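Side-chain contacts in SusD homolog (Bacteroides thetaiotaomicron, PDB 4MRU), which probably binds mucin O-glycans at the cell surface as a SusD-like lipoprotein with a TPR-like helical fold: residues W78-P82 and F83-I87; M459-L462 and M463-N466; E218-S221 and I222-A226. All blocks are in the same frame, centred on the assembly; numbering follows the deposited sequence.

Contact 1: residues W78-P82 and F83-I87; sequences WLKAP and FTDVI
Lys80 and Asp85 join in a salt bridge where helix 81-100 begins, NZ standing 3.2 Å from OD1. The ammonium comes to the syn side of OD1, the side facing the other carboxylate oxygen. Lys80 sends CG away from its backbone N (chi1 -167°) and runs straight until a bend at chi4 brings NZ round to the acid; the two side chains cross at about a right angle. On the way, the methylenes of Lys80 pass Thr84, CG lying 3.8 Å from Thr84 CB, a place where the short branched threonine offers carbon to the lysine stem. The second oxygen of Asp85, OD2, lies against Ala81, 3.5 Å from its CB; the small methyl suits this spot, four residues back along the helix.

Beneath these side chains the backbone makes an irregular helix start. Thr84 N gives the short bond, 2.8 Å to Lys80 O, while Phe83 N and Asp85 N reach the same oxygen only weakly. Residues 83-85 form a wider, pi-type turn, matched by a weak bond of 3.4 Å from Val86 N to Ala81 O. Pro82 fits a first turn, where its missing N-H costs no helical bond, and its own buried carbonyl oxygen finds no partner in the model.

Further out, Ala81 rests on Leu42 and Phe45 of helix 40-54, and Val86 packs on Ile117 and Val121 of helix 104-125. Ile87 CD1 sits over the centre of one face of the Phe83 ring, 3.9 Å above its plane, and the ring meets Tyr125 edge-to-face.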
loop_
_atom_site.group_PDB
_atom_site.type_symbol
_atom_site.label_atom_id
_atom_site.label_comp_id
_atom_site.label_asym_id
_atom_site.label_seq_id
_atom_site.Cartn_x
_atom_site.Cartn_y
_atom_site.Cartn_z
ATOM N N TRP A 78 -18.716 7.407 4.094
ATOM C CA TRP A 78 -17.604 6.492 4.253
ATOM C C TRP A 78 -16.360 6.956 3.501
ATOM O O TRP A 78 -15.257 6.382 3.666
ATOM C CB TRP A 78 -18.000 5.118 3.760
ATOM C CG TRP A 78 -19.019 4.433 4.572
ATOM C CD1 TRP A 78 -19.776 4.948 5.553
ATOM C CD2 TRP A 78 -19.398 3.059 4.443
ATOM N NE1 TRP A 78 -20.620 3.989 6.061
ATOM C CE2 TRP A 78 -20.388 2.805 5.419
ATOM C CE3 TRP A 78 -18.975 2.013 3.617
ATOM C CZ2 TRP A 78 -20.987 1.546 5.581
ATOM C CZ3 TRP A 78 -19.582 0.751 3.776
ATOM C CH2 TRP A 78 -20.562 0.532 4.764
ATOM N N LEU A 79 -16.493 8.020 2.710
ATOM C CA LEU A 79 -15.338 8.626 2.028
ATOM C C LEU A 79 -14.547 9.631 2.881
ATOM O O LEU A 79 -13.508 10.116 2.470
ATOM C CB LEU A 79 -15.810 9.349 0.753
ATOM C CG LEU A 79 -16.301 8.511 -0.416
ATOM C CD1 LEU A 79 -16.920 9.447 -1.467
ATOM C CD2 LEU A 79 -15.194 7.681 -1.017
ATOM N N LYS A 80 -15.070 9.970 4.039
ATOM C CA LYS A 80 -14.461 10.940 4.913
ATOM C C LYS A 80 -13.109 10.529 5.463
ATOM O O LYS A 80 -12.173 11.333 5.466
ATOM C CB LYS A 80 -15.406 11.229 6.110
ATOM C CG LYS A 80 -14.979 12.445 6.894
ATOM C CD LYS A 80 -15.929 12.759 8.039
ATOM C CE LYS A 80 -15.534 14.043 8.778
ATOM N NZ LYS A 80 -14.920 13.709 10.083
ATOM N N ALA A 81 -12.982 9.296 5.934
ATOM C CA ALA A 81 -11.834 8.943 6.804
ATOM C C ALA A 81 -10.464 8.958 6.114
ATOM O O ALA A 81 -9.529 9.505 6.662
ATOM C CB ALA A 81 -12.057 7.595 7.473
ATOM N N PRO A 82 -10.341 8.393 4.894
ATOM C CA PRO A 82 -8.988 8.402 4.290
ATOM C C PRO A 82 -8.422 9.781 3.860
ATOM O O PRO A 82 -7.261 9.870 3.472
ATOM C CB PRO A 82 -9.155 7.500 3.059
ATOM C CG PRO A 82 -10.417 6.723 3.318
ATOM C CD PRO A 82 -11.305 7.690 4.035
ATOM N N PHE A 83 -9.253 10.808 3.853
ATOM C CA PHE A 83 -8.865 12.171 3.427
ATOM C C PHE A 83 -8.965 13.082 4.611
ATOM O O PHE A 83 -7.946 13.546 5.149
ATOM C CB PHE A 83 -9.757 12.674 2.270
ATOM C CG PHE A 83 -9.380 14.048 1.742
ATOM C CD1 PHE A 83 -9.903 15.170 2.313
ATOM C CD2 PHE A 83 -8.533 14.185 0.672
ATOM C CE1 PHE A 83 -9.573 16.430 1.848
ATOM C CE2 PHE A 83 -8.181 15.430 0.201
ATOM C CZ PHE A 83 -8.699 16.555 0.789
ATOM N N THR A 84 -10.195 13.304 5.061
ATOM C CA THR A 84 -10.439 14.301 6.089
ATOM C C THR A 84 -9.832 13.898 7.443
ATOM O O THR A 84 -9.195 14.708 8.098
ATOM C CB THR A 84 -11.936 14.561 6.272
ATOM O OG1 THR A 84 -12.519 14.997 5.026
ATOM C CG2 THR A 84 -12.181 15.650 7.359
ATOM N N ASP A 85 -10.035 12.657 7.883
ATOM C CA ASP A 85 -9.464 12.229 9.181
ATOM C C ASP A 85 -7.932 12.142 9.191
ATOM O O ASP A 85 -7.289 12.582 10.154
ATOM C CB ASP A 85 -10.078 10.893 9.625
ATOM C CG ASP A 85 -11.572 11.010 9.907
ATOM O OD1 ASP A 85 -12.091 12.136 9.963
ATOM O OD2 ASP A 85 -12.244 9.972 10.020
ATOM N N VAL A 86 -7.343 11.594 8.139
ATOM C CA VAL A 86 -5.888 11.551 8.059
ATOM C C VAL A 86 -5.291 12.954 8.142
ATOM O O VAL A 86 -4.407 13.188 8.927
ATOM C CB VAL A 86 -5.381 10.847 6.789
ATOM C CG1 VAL A 86 -3.879 10.854 6.757
ATOM C CG2 VAL A 86 -5.827 9.394 6.789
ATOM N N ILE A 87 -5.802 13.879 7.333
ATOM C CA ILE A 87 -5.278 15.220 7.301
ATOM C C ILE A 87 -5.561 15.956 8.611
ATOM O O ILE A 87 -4.644 16.545 9.161
ATOM C CB ILE A 87 -5.836 15.991 6.080
ATOM C CG1 ILE A 87 -5.209 15.422 4.806
ATOM C CG2 ILE A 87 -5.552 17.476 6.217
ATOM C CD1 ILE A 87 -5.839 15.877 3.502
#

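Contact 2: residues M459-L462 and M463-N466; sequences MRRL and MYPN
Met463 and Met459, both selenomethionines, meet where the chain runs extended between helices 427-437 and 466-471. The SE atom of Met463 lies 3.8 Å from CE of Met459, and the two flexible side chains cross at about a right angle. Each is bent at chi2 and chi3, a folding that an unbranched, flexible selenoether chain (a thioether in methionine itself) allows easily and that lets two residues four apart touch although the backbone does not coil into a helix. The backbone of Met463 also lies beside Arg461: its N sits over one face of the guanidinium, and its CA is 4.0 Å from NH1.

Tyr464 follows, with its ring carrying the cation-pi contact. Arg461 NH2 stands 3.3 Å above the ring plane, displaced toward the rim and nearest CE2, while Arg461 CZ is 4.8 Å from the centroid of the Tyr464 ring. The planes of guanidinium and ring are 67° apart, so the cation points into the face and does not stack flat. Arg461 CG takes the crowded position between its backbone N and carbonyl carbon (chi1 60°), and a bend at chi3 helps turn the guanidinium toward Tyr464. A leucine in place of Tyr464 would probably leave NH2 without its aromatic face and Pro127 O without the hydroxyl that binds it.

Pro465 rests its ring on Phe83 and Thr84 of helix 81-100, and the chain runs on into helix 466-471. Asp494 forms a salt bridge with Arg461 NH1 and accepts a bond from Tyr464 N, while Arg461 NE bonds Tyr125 O. The buried positive charge is thus probably balanced by one carboxylate and further eased by the pi electrons of the tyrosine.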
loop_
_atom_site.group_PDB
_atom_site.type_symbol
_atom_site.label_atom_id
_atom_site.label_comp_id
_atom_site.label_asym_id
_atom_site.label_seq_id
_atom_site.Cartn_x
_atom_site.Cartn_y
_atom_site.Cartn_z
HETATM N N MSE A 459 -10.969 0.715 -10.025
HETATM C CA MSE A 459 -10.853 2.027 -9.377
HETATM C C MSE A 459 -9.472 2.581 -9.616
HETATM O O MSE A 459 -8.468 1.915 -9.357
HETATM C CB MSE A 459 -11.051 2.001 -7.870
HETATM C CG MSE A 459 -12.470 1.718 -7.502
HETATM SE SE MSE A 459 -13.654 3.260 -7.690
HETATM C CE MSE A 459 -13.663 4.304 -6.009
ATOM N N ARG A 460 -9.420 3.817 -10.094
ATOM C CA ARG A 460 -8.176 4.512 -10.424
ATOM C C ARG A 460 -7.769 5.534 -9.350
ATOM O O ARG A 460 -6.616 5.920 -9.254
ATOM C CB ARG A 460 -8.339 5.183 -11.789
ATOM C CG ARG A 460 -8.775 4.251 -12.914
ATOM C CD ARG A 460 -8.058 2.903 -12.939
ATOM N NE ARG A 460 -6.687 3.023 -13.324
ATOM C CZ ARG A 460 -5.876 2.002 -13.596
ATOM N NH1 ARG A 460 -6.275 0.739 -13.477
ATOM N NH2 ARG A 460 -4.632 2.256 -13.932
ATOM N N ARG A 461 -8.727 5.900 -8.505
ATOM C CA ARG A 461 -8.539 6.765 -7.386
ATOM C C ARG A 461 -9.822 6.762 -6.554
ATOM O O ARG A 461 -10.841 6.219 -6.971
ATOM C CB ARG A 461 -8.232 8.186 -7.844
ATOM C CG ARG A 461 -9.362 8.799 -8.690
ATOM C CD ARG A 461 -9.027 10.196 -9.158
ATOM N NE ARG A 461 -9.035 11.203 -8.107
ATOM C CZ ARG A 461 -10.117 11.843 -7.644
ATOM N NH1 ARG A 461 -11.336 11.570 -8.098
ATOM N NH2 ARG A 461 -9.973 12.773 -6.693
ATOM N N LEU A 462 -9.778 7.395 -5.384
ATOM C CA LEU A 462 -10.970 7.677 -4.585
ATOM C C LEU A 462 -11.461 9.107 -4.834
ATOM O O LEU A 462 -10.665 9.994 -5.128
ATOM C CB LEU A 462 -10.719 7.560 -3.082
ATOM C CG LEU A 462 -10.866 6.251 -2.392
ATOM C CD1 LEU A 462 -10.813 6.448 -0.863
ATOM C CD2 LEU A 462 -12.164 5.576 -2.821
HETATM N N MSE A 463 -12.750 9.311 -4.608
HETATM C CA MSE A 463 -13.398 10.594 -4.823
HETATM C C MSE A 463 -13.268 11.431 -3.581
HETATM O O MSE A 463 -13.216 10.895 -2.495
HETATM C CB MSE A 463 -14.888 10.419 -5.132
HETATM C CG MSE A 463 -15.079 9.636 -6.421
HETATM SE SE MSE A 463 -15.295 7.716 -5.987
HETATM C CE MSE A 463 -17.166 7.758 -5.340
ATOM N N TYR A 464 -13.192 12.746 -3.738
ATOM C CA TYR A 464 -13.065 13.645 -2.584
ATOM C C TYR A 464 -14.314 13.586 -1.726
ATOM O O TYR A 464 -15.366 13.293 -2.224
ATOM C CB TYR A 464 -12.826 15.069 -3.025
ATOM C CG TYR A 464 -11.492 15.248 -3.761
ATOM C CD1 TYR A 464 -10.286 14.947 -3.146
ATOM C CD2 TYR A 464 -11.451 15.762 -5.033
ATOM C CE1 TYR A 464 -9.062 15.167 -3.789
ATOM C CE2 TYR A 464 -10.242 15.962 -5.709
ATOM C CZ TYR A 464 -9.057 15.690 -5.086
ATOM O OH TYR A 464 -7.886 15.927 -5.782
ATOM N N PRO A 465 -14.169 13.781 -0.419
ATOM C CA PRO A 465 -15.333 13.633 0.463
ATOM C C PRO A 465 -16.302 14.787 0.299
ATOM O O PRO A 465 -15.905 15.900 -0.100
ATOM C CB PRO A 465 -14.716 13.625 1.875
ATOM C CG PRO A 465 -13.411 14.255 1.753
ATOM C CD PRO A 465 -12.941 14.072 0.323
ATOM N N ASN A 466 -17.557 14.556 0.673
ATOM C CA ASN A 466 -18.571 15.567 0.507
ATOM C C ASN A 466 -18.309 16.839 1.349
ATOM O O ASN A 466 -18.759 17.924 0.986
ATOM C CB ASN A 466 -19.962 15.027 0.852
ATOM C CG ASN A 466 -21.076 15.907 0.270
ATOM O OD1 ASN A 466 -21.207 16.035 -0.941
ATOM N ND2 ASN A 466 -21.859 16.495 1.121
#

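Contact 3: residues E218-S221 and I222-A226; sequences EAQS and IAEKA
Helix 216-229, one of the helices of this TPR-like fold, shows regular alpha-helical i to i+4 pairing between residues 218-221 and 222-226. Four backbone bonds join the two halves, from Ile222 N to Glu218 O through to Lys225 N to Ser221 O, all close to straight.

On one flank Gln220 and Glu224 add a side-chain bond to this backbone pattern. Gln220 NE2 donates to Glu224 OE2 at 3.0 Å with an N-H...O angle of 171°. The carboxylate oxygen lies almost in the plane of the amide, yet the donor approaches it from above the carboxylate plane, the two flat groups being turned 89° to each other. Different first torsions bring them together: Gln220 CG points away from its backbone N, whereas Glu224 CG lies beside its own N (chi1 -70°), and both chains then run extended. An amide donor and a carboxylate acceptor one turn apart suit each other well. Glu224 OE2 has a second partner in Asn343 N, so one oxygen ties helix 216-229 to the loop after helix 327-339.

Elsewhere along the helix the contacts are apolar or mixed. Ile222 CD1 comes 4.1 Å from Glu218 CG, carbon against the stem of an acid whose charge can stay in solvent. The aliphatic part of Lys225 passes Ser221, with CE 3.7 Å from OG.

The small Ala223 suits close helix packing: it lies against Leu204 and Ala207 of helix 192-209, where Ile222 also touches Ala207, while Trp342 and Met344 of a loop after helix 327-339 cover Ala223 as well.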
loop_
_atom_site.group_PDB
_atom_site.type_symbol
_atom_site.label_atom_id
_atom_site.label_comp_id
_atom_site.label_asym_id
_atom_site.label_seq_id
_atom_site.Cartn_x
_atom_site.Cartn_y
_atom_site.Cartn_z
ATOM N N GLU A 218 14.480 12.354 -13.551
ATOM C CA GLU A 218 14.756 12.764 -12.187
ATOM C C GLU A 218 14.481 11.596 -11.238
ATOM O O GLU A 218 15.260 11.340 -10.324
ATOM C CB GLU A 218 13.962 14.008 -11.740
ATOM C CG GLU A 218 14.690 14.721 -10.598
ATOM C CD GLU A 218 14.136 16.076 -10.183
ATOM O OE1 GLU A 218 13.364 16.684 -10.963
ATOM O OE2 GLU A 218 14.508 16.535 -9.074
ATOM N N ALA A 219 13.414 10.863 -11.477
ATOM C CA ALA A 219 13.063 9.723 -10.606
ATOM C C ALA A 219 14.177 8.693 -10.603
ATOM O O ALA A 219 14.589 8.233 -9.544
ATOM C CB ALA A 219 11.775 9.090 -11.034
ATOM N N GLN A 220 14.693 8.364 -11.792
ATOM C CA GLN A 220 15.818 7.436 -11.898
ATOM C C GLN A 220 17.030 7.883 -11.045
ATOM O O GLN A 220 17.630 7.068 -10.337
ATOM C CB GLN A 220 16.204 7.266 -13.360
ATOM C CG GLN A 220 17.364 6.307 -13.537
ATOM C CD GLN A 220 17.806 6.162 -14.955
ATOM O OE1 GLN A 220 17.046 6.460 -15.919
ATOM N NE2 GLN A 220 19.032 5.664 -15.119
ATOM N N SER A 221 17.353 9.172 -11.097
ATOM C CA SER A 221 18.477 9.759 -10.378
ATOM C C SER A 221 18.235 9.668 -8.890
ATOM O O SER A 221 19.096 9.250 -8.152
ATOM C CB SER A 221 18.659 11.214 -10.800
ATOM O OG SER A 221 19.661 11.826 -10.057
ATOM N N ILE A 222 17.016 9.997 -8.476
ATOM C CA ILE A 222 16.632 9.875 -7.054
ATOM C C ILE A 222 16.780 8.430 -6.584
ATOM O O ILE A 222 17.395 8.176 -5.531
ATOM C CB ILE A 222 15.207 10.395 -6.826
ATOM C CG1 ILE A 222 15.187 11.924 -6.969
ATOM C CG2 ILE A 222 14.648 9.976 -5.460
ATOM C CD1 ILE A 222 13.798 12.480 -7.265
ATOM N N ALA A 223 16.283 7.483 -7.378
ATOM C CA ALA A 223 16.375 6.055 -7.013
ATOM C C ALA A 223 17.810 5.573 -6.887
ATOM O O ALA A 223 18.163 4.881 -5.932
ATOM C CB ALA A 223 15.643 5.206 -8.034
ATOM N N GLU A 224 18.633 5.934 -7.869
ATOM C CA GLU A 224 20.019 5.557 -7.862
ATOM C C GLU A 224 20.760 6.138 -6.654
ATOM O O GLU A 224 21.516 5.431 -5.983
ATOM C CB GLU A 224 20.700 5.975 -9.184
ATOM C CG GLU A 224 20.198 5.113 -10.338
ATOM C CD GLU A 224 20.678 5.546 -11.713
ATOM O OE1 GLU A 224 21.133 6.696 -11.895
ATOM O OE2 GLU A 224 20.550 4.752 -12.661
ATOM N N LYS A 225 20.541 7.407 -6.358
ATOM C CA LYS A 225 21.203 8.019 -5.204
ATOM C C LYS A 225 20.734 7.390 -3.890
ATOM O O LYS A 225 21.541 7.207 -2.950
ATOM C CB LYS A 225 20.986 9.525 -5.140
ATOM C CG LYS A 225 21.784 10.240 -6.213
ATOM C CD LYS A 225 21.409 11.732 -6.284
ATOM C CE LYS A 225 22.187 12.432 -7.395
ATOM N NZ LYS A 225 22.225 13.906 -7.199
ATOM N N ALA A 226 19.450 7.051 -3.832
ATOM C CA ALA A 226 18.866 6.437 -2.634
ATOM C C ALA A 226 19.489 5.072 -2.335
ATOM O O ALA A 226 19.892 4.814 -1.210
ATOM C CB ALA A 226 17.380 6.298 -2.803
#

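Contacts 1 and 2 belong to one neighbourhood, their centres 11 Å apart although some 370 residues separate them in sequence. They touch through Pro465, whose CG lies 3.5 Å from Thr84 OG1 and 3.7 Å from Phe83 CD1, and Tyr464 CD1 adds a looser approach of 4.0 Å to Phe83 CE2. Tyr464 and Pro465 thereby pack near the start of helix 81-100. Tyr125 links them further, meeting the Phe83 ring and accepting a bond from Arg461. Contact 3 is remote, its centre about 31 Å from that of contact 1 and 30 Å from that of contact 2. All three lie away from the magnesium-binding residue Asn373.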